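Local coordinates for NADH dehydrogenase (Methanothermobacter marburgensis, PDB 4R81), which binds FMN and probably works as an NAD(P)H:quinone oxidoreductase of the flavodoxin-like fold, at residues H5-F10 / T36-D41; M45-E50 / F104-T109; Y89-S94 / C134-T139; D126-V131 / V166-M171. All blocks are in the same frame, centred on the assembly; numbering follows the deposited sequence.

Contact 1 of 4, residues H5-F10 / T36-D41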
# COMPACT_ATOMS: atom_id res chain seq x y z
N HIS A 5 18.43 11.83 -16.65
CA HIS A 5 18.81 11.37 -15.33
C HIS A 5 17.61 10.77 -14.62
O HIS A 5 16.54 11.38 -14.58
CB HIS A 5 19.41 12.50 -14.49
CG HIS A 5 19.80 12.07 -13.12
ND1 HIS A 5 20.94 11.33 -12.86
CD2 HIS A 5 19.19 12.25 -11.92
CE1 HIS A 5 21.02 11.09 -11.57
NE2 HIS A 5 19.97 11.64 -10.97
N VAL A 6 17.78 9.58 -14.06
CA VAL A 6 16.69 8.88 -13.39
C VAL A 6 16.94 8.77 -11.90
O VAL A 6 18.02 8.34 -11.49
CB VAL A 6 16.53 7.46 -13.93
CG1 VAL A 6 15.22 6.86 -13.44
CG2 VAL A 6 16.58 7.46 -15.44
N TYR A 7 15.96 9.14 -11.09
CA TYR A 7 16.02 8.82 -9.67
C TYR A 7 15.20 7.55 -9.46
O TYR A 7 13.99 7.51 -9.74
CB TYR A 7 15.55 9.98 -8.76
CG TYR A 7 15.63 9.66 -7.27
CD1 TYR A 7 16.79 9.11 -6.72
CD2 TYR A 7 14.55 9.91 -6.43
CE1 TYR A 7 16.87 8.81 -5.36
CE2 TYR A 7 14.62 9.62 -5.07
CZ TYR A 7 15.78 9.07 -4.54
OH TYR A 7 15.87 8.76 -3.20
N ILE A 8 15.88 6.51 -8.98
CA ILE A 8 15.32 5.18 -8.88
C ILE A 8 15.05 4.83 -7.43
O ILE A 8 15.98 4.71 -6.62
CB ILE A 8 16.28 4.12 -9.46
CG1 ILE A 8 16.67 4.46 -10.91
CG2 ILE A 8 15.66 2.74 -9.37
CD1 ILE A 8 17.81 3.60 -11.44
N LEU A 9 13.77 4.67 -7.10
CA LEU A 9 13.38 4.24 -5.76
C LEU A 9 13.37 2.72 -5.75
O LEU A 9 12.65 2.09 -6.53
CB LEU A 9 11.99 4.77 -5.39
CG LEU A 9 11.85 6.26 -5.05
CD1 LEU A 9 12.87 6.66 -4.00
CD2 LEU A 9 11.96 7.16 -6.30
N PHE A 10 14.16 2.14 -4.86
CA PHE A 10 14.28 0.70 -4.77
C PHE A 10 13.82 0.26 -3.38
O PHE A 10 14.33 0.75 -2.37
CB PHE A 10 15.72 0.27 -5.02
CG PHE A 10 15.95 -1.20 -4.87
CD1 PHE A 10 15.61 -2.07 -5.89
CD2 PHE A 10 16.51 -1.71 -3.72
CE1 PHE A 10 15.82 -3.44 -5.75
CE2 PHE A 10 16.72 -3.07 -3.57
CZ PHE A 10 16.38 -3.93 -4.59
N THR A 36 21.76 8.60 -17.08
CA THR A 36 22.41 8.54 -15.77
C THR A 36 21.38 8.25 -14.69
O THR A 36 20.18 8.32 -14.93
CB THR A 36 23.16 9.85 -15.42
OG1 THR A 36 22.23 10.93 -15.35
CG2 THR A 36 24.22 10.15 -16.47
N TYR A 37 21.84 7.94 -13.48
CA TYR A 37 20.89 7.59 -12.43
C TYR A 37 21.45 7.73 -11.01
O TYR A 37 22.66 7.78 -10.79
CB TYR A 37 20.32 6.18 -12.65
CG TYR A 37 21.39 5.11 -12.57
CD1 TYR A 37 21.71 4.51 -11.36
CD2 TYR A 37 22.10 4.74 -13.70
CE1 TYR A 37 22.70 3.55 -11.28
CE2 TYR A 37 23.09 3.79 -13.64
CZ TYR A 37 23.39 3.20 -12.42
OH TYR A 37 24.37 2.25 -12.36
N GLU A 38 20.53 7.80 -10.05
CA GLU A 38 20.85 7.72 -8.63
C GLU A 38 19.85 6.76 -8.01
O GLU A 38 18.66 6.85 -8.28
CB GLU A 38 20.74 9.10 -7.96
CG GLU A 38 21.08 9.07 -6.46
CD GLU A 38 21.02 10.43 -5.79
OE1 GLU A 38 20.80 11.45 -6.48
OE2 GLU A 38 21.19 10.48 -4.55
N VAL A 39 20.34 5.83 -7.19
CA VAL A 39 19.46 4.87 -6.53
C VAL A 39 19.17 5.26 -5.09
O VAL A 39 20.10 5.48 -4.30
CB VAL A 39 20.03 3.44 -6.56
CG1 VAL A 39 19.06 2.46 -5.88
CG2 VAL A 39 20.32 3.01 -7.99
N GLY A 40 17.88 5.35 -4.77
CA GLY A 40 17.44 5.49 -3.40
C GLY A 40 17.00 4.14 -2.88
O GLY A 40 15.88 3.71 -3.12
N ASP A 41 17.92 3.45 -2.20
CA ASP A 41 17.66 2.12 -1.63
C ASP A 41 17.05 2.37 -0.26
O ASP A 41 17.76 2.56 0.73
CB ASP A 41 18.98 1.34 -1.53
CG ASP A 41 18.80 -0.11 -1.08
OD1 ASP A 41 17.87 -0.41 -0.31
OD2 ASP A 41 19.61 -0.97 -1.50
O HOH W 1 18.80 12.15 -8.42
O HOH W 2 15.20 -0.80 -0.33
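T36 meets the ring of H5 at its edge. H5 ND1 lies 2.8 Å from T36 OG1, a hydrogen bond in which either atom could be the donor. The two side chains cross at about a right angle. Turned away from its own backbone N (chi1 179°), the H5 ring reaches strand 36-41, and its CE1 comes within 3.4 Å of Y37 C. A water joins H5 NE2 to E38 OE1, which also forms a salt bridge with R81. With an alanine here, T36 OG1 would probably lose this partner and the water its hold on the ring. On the same face, Y7 OH lies 3.6 Å from G40 CA, so a side chain on G40 would collide with the hydroxyl, which E75 and R78 hold. On the other face, I8 CD1 packs 3.8 Å from Y37 CB. The edge of the F10 ring meets the D41 carboxylate, with CD2 3.8 Å from D41 CG and the planes 76° apart. D41 OD2 is paired with R20. Five backbone hydrogen bonds join the parallel strands, from V6 N to T36 O through F10 N to G40 O. The strands belong to a beta-alpha-beta unit whose helix 18-32 covers I8, F10 and Y37. Helix 70-80 packs on Y7 and L9, and strand 84-90 continues the sheet beyond 5-10.

Contact 2 of 4, residues M45-E50 / F104-T109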
# COMPACT_ATOMS: atom_id res chain seq x y z
N MET A 45 18.78 3.05 3.38
CA MET A 45 18.74 4.42 3.87
C MET A 45 18.14 4.53 5.26
O MET A 45 18.14 5.61 5.84
CB MET A 45 17.90 5.29 2.92
CG MET A 45 18.54 5.49 1.55
SD MET A 45 17.39 6.17 0.34
CE MET A 45 16.74 7.56 1.26
N ASN A 46 17.61 3.42 5.78
CA ASN A 46 16.82 3.45 7.01
C ASN A 46 15.68 4.47 6.91
O ASN A 46 15.35 5.16 7.88
CB ASN A 46 17.71 3.74 8.23
CG ASN A 46 18.81 2.70 8.40
OD1 ASN A 46 19.99 2.99 8.21
ND2 ASN A 46 18.42 1.49 8.77
N PHE A 47 15.07 4.54 5.74
CA PHE A 47 14.05 5.55 5.48
C PHE A 47 12.83 5.35 6.36
O PHE A 47 12.25 4.26 6.40
CB PHE A 47 13.64 5.54 4.01
CG PHE A 47 12.68 6.65 3.65
CD1 PHE A 47 13.15 7.94 3.44
CD2 PHE A 47 11.32 6.40 3.54
CE1 PHE A 47 12.27 8.96 3.11
CE2 PHE A 47 10.44 7.42 3.21
CZ PHE A 47 10.92 8.70 2.99
N ARG A 48 12.45 6.41 7.07
CA ARG A 48 11.30 6.36 7.95
C ARG A 48 10.04 6.33 7.10
O ARG A 48 9.77 7.25 6.32
CB ARG A 48 11.27 7.58 8.88
CG ARG A 48 10.08 7.63 9.81
CD ARG A 48 10.09 6.46 10.77
NE ARG A 48 9.05 6.57 11.78
CZ ARG A 48 8.87 5.70 12.76
NH1 ARG A 48 9.66 4.64 12.87
NH2 ARG A 48 7.88 5.88 13.64
N SER A 49 9.26 5.26 7.23
CA SER A 49 8.10 5.12 6.36
C SER A 49 6.79 5.60 6.97
O SER A 49 5.82 5.77 6.25
CB SER A 49 7.99 3.69 5.83
OG SER A 49 7.74 2.79 6.88
N GLU A 50 6.75 5.82 8.28
CA GLU A 50 5.51 6.26 8.93
C GLU A 50 5.34 7.77 8.91
O GLU A 50 6.18 8.49 9.46
CB GLU A 50 5.47 5.83 10.40
CG GLU A 50 5.13 4.37 10.64
CD GLU A 50 6.36 3.50 10.71
OE1 GLU A 50 7.47 4.01 10.43
OE2 GLU A 50 6.21 2.30 11.04
N PHE A 104 5.60 7.39 -0.46
CA PHE A 104 4.55 8.22 -1.04
C PHE A 104 3.86 9.06 0.04
O PHE A 104 3.69 10.27 -0.12
CB PHE A 104 3.52 7.37 -1.80
CG PHE A 104 4.05 6.77 -3.08
CD1 PHE A 104 4.33 7.58 -4.17
CD2 PHE A 104 4.25 5.41 -3.20
CE1 PHE A 104 4.82 7.04 -5.35
CE2 PHE A 104 4.74 4.85 -4.38
CZ PHE A 104 5.02 5.67 -5.45
N ASP A 105 3.49 8.42 1.16
CA ASP A 105 2.77 9.11 2.24
C ASP A 105 3.54 10.35 2.71
O ASP A 105 2.95 11.40 2.95
CB ASP A 105 2.56 8.20 3.46
CG ASP A 105 1.67 7.00 3.17
OD1 ASP A 105 0.96 6.98 2.14
OD2 ASP A 105 1.69 6.06 4.00
N ARG A 106 4.85 10.20 2.82
CA ARG A 106 5.71 11.23 3.41
C ARG A 106 6.32 12.21 2.41
O ARG A 106 6.62 13.36 2.76
CB ARG A 106 6.82 10.57 4.24
CG ARG A 106 6.32 9.72 5.41
CD ARG A 106 7.46 9.35 6.35
NE ARG A 106 8.10 10.55 6.87
CZ ARG A 106 9.39 10.84 6.76
NH1 ARG A 106 10.23 9.99 6.18
NH2 ARG A 106 9.86 11.98 7.26
N VAL A 107 6.53 11.75 1.18
CA VAL A 107 7.27 12.55 0.21
C VAL A 107 6.34 13.32 -0.72
O VAL A 107 6.67 14.42 -1.15
CB VAL A 107 8.31 11.69 -0.55
CG1 VAL A 107 9.08 12.51 -1.61
CG2 VAL A 107 9.29 11.05 0.44
N TRP A 108 5.16 12.78 -0.98
CA TRP A 108 4.19 13.48 -1.82
C TRP A 108 3.43 14.51 -0.98
O TRP A 108 2.26 14.31 -0.63
CB TRP A 108 3.21 12.49 -2.45
CG TRP A 108 3.60 11.81 -3.78
CD1 TRP A 108 2.78 11.00 -4.52
CD2 TRP A 108 4.84 11.88 -4.53
NE1 TRP A 108 3.42 10.56 -5.65
CE2 TRP A 108 4.68 11.09 -5.68
CE3 TRP A 108 6.07 12.54 -4.33
CZ2 TRP A 108 5.70 10.93 -6.64
CZ3 TRP A 108 7.08 12.38 -5.28
CH2 TRP A 108 6.88 11.58 -6.42
N THR A 109 4.09 15.62 -0.67
CA THR A 109 3.57 16.58 0.31
C THR A 109 2.73 17.68 -0.30
O THR A 109 2.86 18.01 -1.48
CB THR A 109 4.73 17.22 1.12
OG1 THR A 109 5.70 17.77 0.22
CG2 THR A 109 5.40 16.17 1.96
O HOH W 3 3.11 6.43 6.25
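The last turn of helix 98-107 is tied here to the loop between strand 36-41 and helix 53-61, with R106 reaching across to F47, R48 and E50. R106 NH1 donates to R48 O at 2.8 Å. The bond is bent, 139° at the hydrogen, and the donor is tilted from the carbonyl plane. A turn at chi3 (59°) bends the R106 chain, and its CD lies 3.5 Å from E50 O. The F47 side chain slides past R106 in the opposite direction. Its CZ is 3.5 Å from R106 NH1, with ring and guanidinium planes 42° apart. The same CZ packs 3.8 Å from V107 CG2. Over one face of the R106 guanidinium lies R48 CG. The R48 head group turns to E50 instead: R48 NE is 3.3 Å from E50 OE1, which sits over the guanidinium face, so this pairing rests on charge alone. A water donates to both S49 O and D105 OD2. The subunit interface is close by, since E50 OE2 is bound by K99 and S49 of the second subunit. D105 also touches an FMN. R106 is also paired with E55 at NE and with D71 at NH1. A carbonyl and two carboxylates thus grip the buried guanidinium, which is likely to keep it charged and fixed in rotation while it holds the loop to the helix.

Contact 3 of 4, residues Y89-S94 / C134-T139. With FMN (flavin mononucleotide), chain E.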
# COMPACT_ATOMS: atom_id res chain seq x y z
N TYR A 89 10.29 -2.78 -7.11
CA TYR A 89 9.83 -3.41 -5.88
C TYR A 89 9.11 -4.72 -6.18
O TYR A 89 8.65 -4.94 -7.30
CB TYR A 89 8.89 -2.46 -5.12
CG TYR A 89 7.65 -2.06 -5.90
CD1 TYR A 89 7.68 -0.96 -6.75
CD2 TYR A 89 6.47 -2.79 -5.81
CE1 TYR A 89 6.56 -0.59 -7.48
CE2 TYR A 89 5.34 -2.43 -6.54
CZ TYR A 89 5.40 -1.32 -7.38
OH TYR A 89 4.30 -0.94 -8.11
N PRO A 90 9.04 -5.61 -5.18
CA PRO A 90 8.19 -6.80 -5.29
C PRO A 90 6.74 -6.51 -4.93
O PRO A 90 6.46 -5.67 -4.05
CB PRO A 90 8.79 -7.74 -4.25
CG PRO A 90 9.29 -6.81 -3.18
CD PRO A 90 9.80 -5.59 -3.92
N LEU A 91 5.82 -7.20 -5.59
CA LEU A 91 4.40 -7.08 -5.30
C LEU A 91 4.10 -7.82 -4.01
O LEU A 91 4.26 -9.03 -3.95
CB LEU A 91 3.59 -7.70 -6.43
CG LEU A 91 2.10 -7.38 -6.37
CD1 LEU A 91 1.94 -5.87 -6.34
CD2 LEU A 91 1.33 -8.01 -7.52
N TRP A 92 3.65 -7.09 -3.00
CA TRP A 92 3.27 -7.66 -1.71
C TRP A 92 1.83 -7.29 -1.39
O TRP A 92 1.51 -6.12 -1.19
CB TRP A 92 4.17 -7.16 -0.57
CG TRP A 92 5.57 -7.69 -0.58
CD1 TRP A 92 6.09 -8.64 -1.41
CD2 TRP A 92 6.65 -7.26 0.27
NE1 TRP A 92 7.42 -8.84 -1.12
CE2 TRP A 92 7.79 -8.01 -0.09
CE3 TRP A 92 6.75 -6.33 1.31
CZ2 TRP A 92 9.02 -7.84 0.55
CZ3 TRP A 92 7.98 -6.16 1.94
CH2 TRP A 92 9.10 -6.92 1.55
N TRP A 93 0.95 -8.29 -1.32
CA TRP A 93 -0.47 -8.04 -1.06
C TRP A 93 -1.04 -6.98 -2.01
O TRP A 93 -1.78 -6.08 -1.62
CB TRP A 93 -0.74 -7.78 0.45
CG TRP A 93 -0.26 -8.99 1.20
CD1 TRP A 93 0.89 -9.11 1.93
CD2 TRP A 93 -0.86 -10.30 1.20
NE1 TRP A 93 1.02 -10.40 2.41
CE2 TRP A 93 -0.04 -11.15 1.97
CE3 TRP A 93 -2.03 -10.81 0.64
CZ2 TRP A 93 -0.35 -12.50 2.19
CZ3 TRP A 93 -2.34 -12.15 0.86
CH2 TRP A 93 -1.51 -12.97 1.64
N SER A 94 -0.65 -7.14 -3.27
CA SER A 94 -1.19 -6.38 -4.39
C SER A 94 -0.90 -4.89 -4.37
O SER A 94 -1.58 -4.12 -5.03
CB SER A 94 -2.69 -6.66 -4.53
OG SER A 94 -2.91 -8.04 -4.80
N CYS A 134 7.67 -3.96 -11.43
CA CYS A 134 7.09 -4.68 -10.30
C CYS A 134 7.20 -6.18 -10.49
O CYS A 134 6.64 -6.75 -11.43
CB CYS A 134 5.62 -4.27 -10.16
SG CYS A 134 4.72 -5.17 -8.91
N SER A 135 7.94 -6.83 -9.61
CA SER A 135 8.10 -8.28 -9.67
C SER A 135 6.97 -8.95 -8.92
O SER A 135 6.63 -8.54 -7.81
CB SER A 135 9.45 -8.69 -9.08
OG SER A 135 9.54 -10.10 -8.96
N ALA A 136 6.36 -9.98 -9.51
CA ALA A 136 5.21 -10.63 -8.86
C ALA A 136 5.31 -12.14 -8.94
O ALA A 136 5.87 -12.68 -9.90
CB ALA A 136 3.92 -10.16 -9.50
N GLY A 137 4.78 -12.81 -7.93
CA GLY A 137 4.68 -14.26 -7.96
C GLY A 137 3.70 -14.73 -9.02
O GLY A 137 3.98 -15.64 -9.80
N HIS A 138 2.52 -14.10 -9.06
CA HIS A 138 1.54 -14.40 -10.10
C HIS A 138 2.05 -13.96 -11.46
O HIS A 138 2.86 -13.04 -11.56
CB HIS A 138 0.21 -13.73 -9.80
CG HIS A 138 -0.57 -14.42 -8.73
ND1 HIS A 138 -1.03 -15.71 -8.88
CD2 HIS A 138 -0.97 -14.02 -7.50
CE1 HIS A 138 -1.68 -16.07 -7.79
NE2 HIS A 138 -1.66 -15.06 -6.94
N THR A 139 1.57 -14.61 -12.51
CA THR A 139 1.88 -14.14 -13.86
C THR A 139 1.06 -12.88 -14.14
O THR A 139 0.02 -12.66 -13.52
CB THR A 139 1.56 -15.20 -14.91
OG1 THR A 139 0.17 -15.57 -14.82
CG2 THR A 139 2.43 -16.43 -14.71
N1 FMN E . 2.92 -12.14 -5.51
C2 FMN E . 1.77 -11.76 -6.17
O2 FMN E . 1.62 -12.05 -7.35
N3 FMN E . 0.78 -11.06 -5.51
C4 FMN E . 0.93 -10.73 -4.18
O4 FMN E . 0.05 -10.10 -3.61
C4A FMN E . 2.09 -11.10 -3.50
N5 FMN E . 2.27 -10.79 -2.17
C5A FMN E . 3.43 -11.16 -1.52
C6 FMN E . 3.61 -10.83 -0.17
C7 FMN E . 4.77 -11.20 0.49
C7M FMN E . 4.97 -10.83 1.93
C8 FMN E . 5.77 -11.90 -0.18
C8M FMN E . 7.03 -12.31 0.53
C9 FMN E . 5.58 -12.24 -1.52
C9A FMN E . 4.42 -11.87 -2.20
N10 FMN E . 4.23 -12.19 -3.53
C10 FMN E . 3.08 -11.81 -4.18
C1' FMN E . 5.28 -12.92 -4.30
C2' FMN E . 6.35 -11.86 -4.61
O2' FMN E . 5.89 -10.87 -5.50
C3' FMN E . 7.64 -12.51 -5.07
O3' FMN E . 8.21 -13.15 -3.94
C4' FMN E . 8.62 -11.47 -5.62
O4' FMN E . 8.15 -10.90 -6.82
C5' FMN E . 9.99 -12.06 -5.86
O5' FMN E . 10.86 -10.97 -6.06
P FMN E . 12.00 -10.69 -4.97
O1P FMN E . 12.97 -11.85 -5.01
O2P FMN E . 12.72 -9.41 -5.32
O3P FMN E . 11.36 -10.62 -3.61
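The sulfur of C134 fills the hollow between Y89 and L91. C134 SG lies 3.7 Å from Y89 CE2 and 3.7 Å from L91 CB, and it approaches the tyrosine ring obliquely, 45° off the ring normal. L91 is the next bump. Its CD2 lodges between A136 CB, 3.9 Å away, and the flavin, with FMN N3 3.7 Å from that same CD2. The torsion chi1 of -168° turns the branched end of L91 away from its backbone N and under the pyrimidine part of the flavin. One face of W92 lies on the dimethylbenzene part, W92 CD1 3.5 Å from FMN C7, and P90 CG sits over the rim of the opposite face. A face of W93 lies against FMN C6, and its ring also meets W108 of the second subunit edge-to-face. At G137 a side chain would press on the ribityl C1'. Backbone amides grip the flavin rim: W93 N to FMN N5 at 3.0 Å, G137 N to FMN N1 at 3.1 Å and H138 N to FMN O2 at 2.8 Å. FMN O2' donates to L91 O. Two backbone hydrogen bonds, S135 N to Y89 O and L91 N to S135 O, hold the parallel strands together. Loops at the C-terminal ends of adjacent parallel strands form the FMN site in flavodoxin-like proteins, and Y56 of the second subunit completes this one.

Contact 4 of 4, residues D126-V131 / V166-M171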
# COMPACT_ATOMS: atom_id res chain seq x y z
N ASP A 126 8.38 18.06 -11.69
CA ASP A 126 8.74 18.22 -13.09
C ASP A 126 9.46 16.98 -13.60
O ASP A 126 10.69 16.92 -13.63
CB ASP A 126 9.61 19.47 -13.26
CG ASP A 126 9.94 19.75 -14.70
OD1 ASP A 126 9.17 19.32 -15.58
OD2 ASP A 126 10.97 20.41 -14.95
N ILE A 127 8.68 15.98 -13.99
CA ILE A 127 9.21 14.67 -14.36
C ILE A 127 8.56 14.20 -15.65
O ILE A 127 7.33 14.10 -15.73
CB ILE A 127 8.95 13.63 -13.25
CG1 ILE A 127 9.76 13.94 -11.99
CG2 ILE A 127 9.26 12.21 -13.75
CD1 ILE A 127 11.28 13.77 -12.15
N GLU A 128 9.39 13.91 -16.65
CA GLU A 128 8.89 13.55 -17.98
C GLU A 128 8.32 12.14 -18.03
O GLU A 128 7.33 11.89 -18.72
CB GLU A 128 10.01 13.72 -19.02
CG GLU A 128 9.52 13.78 -20.46
CD GLU A 128 8.71 15.05 -20.77
OE1 GLU A 128 8.94 16.10 -20.12
OE2 GLU A 128 7.83 14.99 -21.66
N LYS A 129 8.94 11.22 -17.29
CA LYS A 129 8.56 9.81 -17.34
C LYS A 129 8.82 9.07 -16.04
O LYS A 129 9.84 9.29 -15.39
CB LYS A 129 9.33 9.10 -18.47
CG LYS A 129 8.90 7.66 -18.71
CD LYS A 129 9.51 7.14 -19.99
CE LYS A 129 8.79 5.90 -20.51
NZ LYS A 129 9.55 5.29 -21.65
N ALA A 130 7.90 8.20 -15.66
CA ALA A 130 8.12 7.28 -14.56
C ALA A 130 7.96 5.85 -15.07
O ALA A 130 7.02 5.56 -15.82
CB ALA A 130 7.16 7.54 -13.43
N VAL A 131 8.88 4.98 -14.67
CA VAL A 131 8.85 3.57 -15.02
C VAL A 131 8.67 2.74 -13.75
O VAL A 131 9.42 2.89 -12.78
CB VAL A 131 10.16 3.14 -15.69
CG1 VAL A 131 10.12 1.67 -16.06
CG2 VAL A 131 10.43 4.00 -16.93
N VAL A 166 3.47 13.68 -13.13
CA VAL A 166 4.37 12.94 -14.02
C VAL A 166 3.75 12.87 -15.42
O VAL A 166 2.57 12.54 -15.56
CB VAL A 166 4.63 11.52 -13.49
CG1 VAL A 166 5.50 10.75 -14.48
CG2 VAL A 166 5.30 11.57 -12.12
N LYS A 167 4.52 13.21 -16.45
CA LYS A 167 3.92 13.42 -17.77
C LYS A 167 3.59 12.13 -18.53
O LYS A 167 2.63 12.09 -19.31
CB LYS A 167 4.81 14.34 -18.61
CG LYS A 167 4.98 15.72 -17.98
CD LYS A 167 5.58 16.73 -18.94
CE LYS A 167 5.66 18.09 -18.28
NZ LYS A 167 6.63 18.09 -17.14
N ASN A 168 4.39 11.10 -18.30
CA ASN A 168 4.27 9.83 -19.01
C ASN A 168 4.63 8.70 -18.06
O ASN A 168 5.60 8.83 -17.30
CB ASN A 168 5.23 9.79 -20.21
CG ASN A 168 4.91 10.85 -21.25
OD1 ASN A 168 4.02 10.67 -22.08
ND2 ASN A 168 5.65 11.95 -21.22
N VAL A 169 3.87 7.61 -18.09
CA VAL A 169 4.12 6.48 -17.21
C VAL A 169 4.06 5.13 -17.92
O VAL A 169 3.27 4.93 -18.85
CB VAL A 169 3.15 6.45 -16.00
CG1 VAL A 169 3.29 7.70 -15.15
CG2 VAL A 169 1.71 6.28 -16.48
N THR A 170 4.88 4.19 -17.45
CA THR A 170 4.91 2.82 -17.94
C THR A 170 5.02 1.88 -16.75
O THR A 170 5.75 2.16 -15.80
CB THR A 170 6.15 2.56 -18.83
OG1 THR A 170 6.16 3.48 -19.93
CG2 THR A 170 6.13 1.14 -19.37
N MET A 171 4.29 0.77 -16.78
CA MET A 171 4.45 -0.26 -15.75
C MET A 171 4.73 -1.61 -16.41
O MET A 171 4.07 -2.00 -17.37
CB MET A 171 3.23 -0.35 -14.84
CG MET A 171 3.38 -1.32 -13.66
SD MET A 171 1.97 -1.33 -12.52
CE MET A 171 2.57 -2.33 -11.17
O HOH W 4 5.80 16.82 -14.43
O HOH W 5 9.21 17.02 -17.79
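The amide of N168 and the carboxylate of E128 lie side by side and point the same way, with their planes 41° apart. N168 ND2 donates to E128 O at 3.0 Å. The acceptor lies in the amide plane and the bond is fairly straight, 159° at the hydrogen. Replacing N168 by a leucine removes the amide N-H, and E128 O is then likely to lose this bond. K167 crosses E128 obliquely, its CD 3.6 Å from E128 OE1. A bend at chi4 (66°) carries the K167 amine to the D126 carboxylate: NZ is 3.2 Å from D126 OD1, a salt bridge with a weak hydrogen bond. A water also takes a hydrogen bond from K167 NZ and one from I127 N. Beneath this polar rim, V166 CG1 packs 3.8 Å from A130 CB. Backbone bonds run from K167 N to I127 O, from A130 N to N168 O and from T170 N to A130 O. K129 sends its amine out to L199 O. V169 faces helix 148-162, part of the helical connection between the two parallel strands. The contact is the start of the last strand pair in the parallel sheet of the flavodoxin-like fold.

How the contacts relate
Contacts 1, 3 and 4 all lie on the one parallel sheet, while contact 2 joins a loop to a helix end. Contacts 1 and 4 include the outermost strands, 36-41 and 169-174. Both are partly buried and mix apolar packing with polar side chains at the margin. Contacts 2 and 3 are buried and touch the second subunit. Contact 2 is built on a buried arginine that is probably charged, contact 3 on apolar shapes and backbone amides turned to FMN. Contacts 3 and 4 share strand 129-135 and meet where M171 CE packs on C134 and Y89. Contacts 1 and 2 touch through G40 and M45. Contact 4 is remote from the flavin sites.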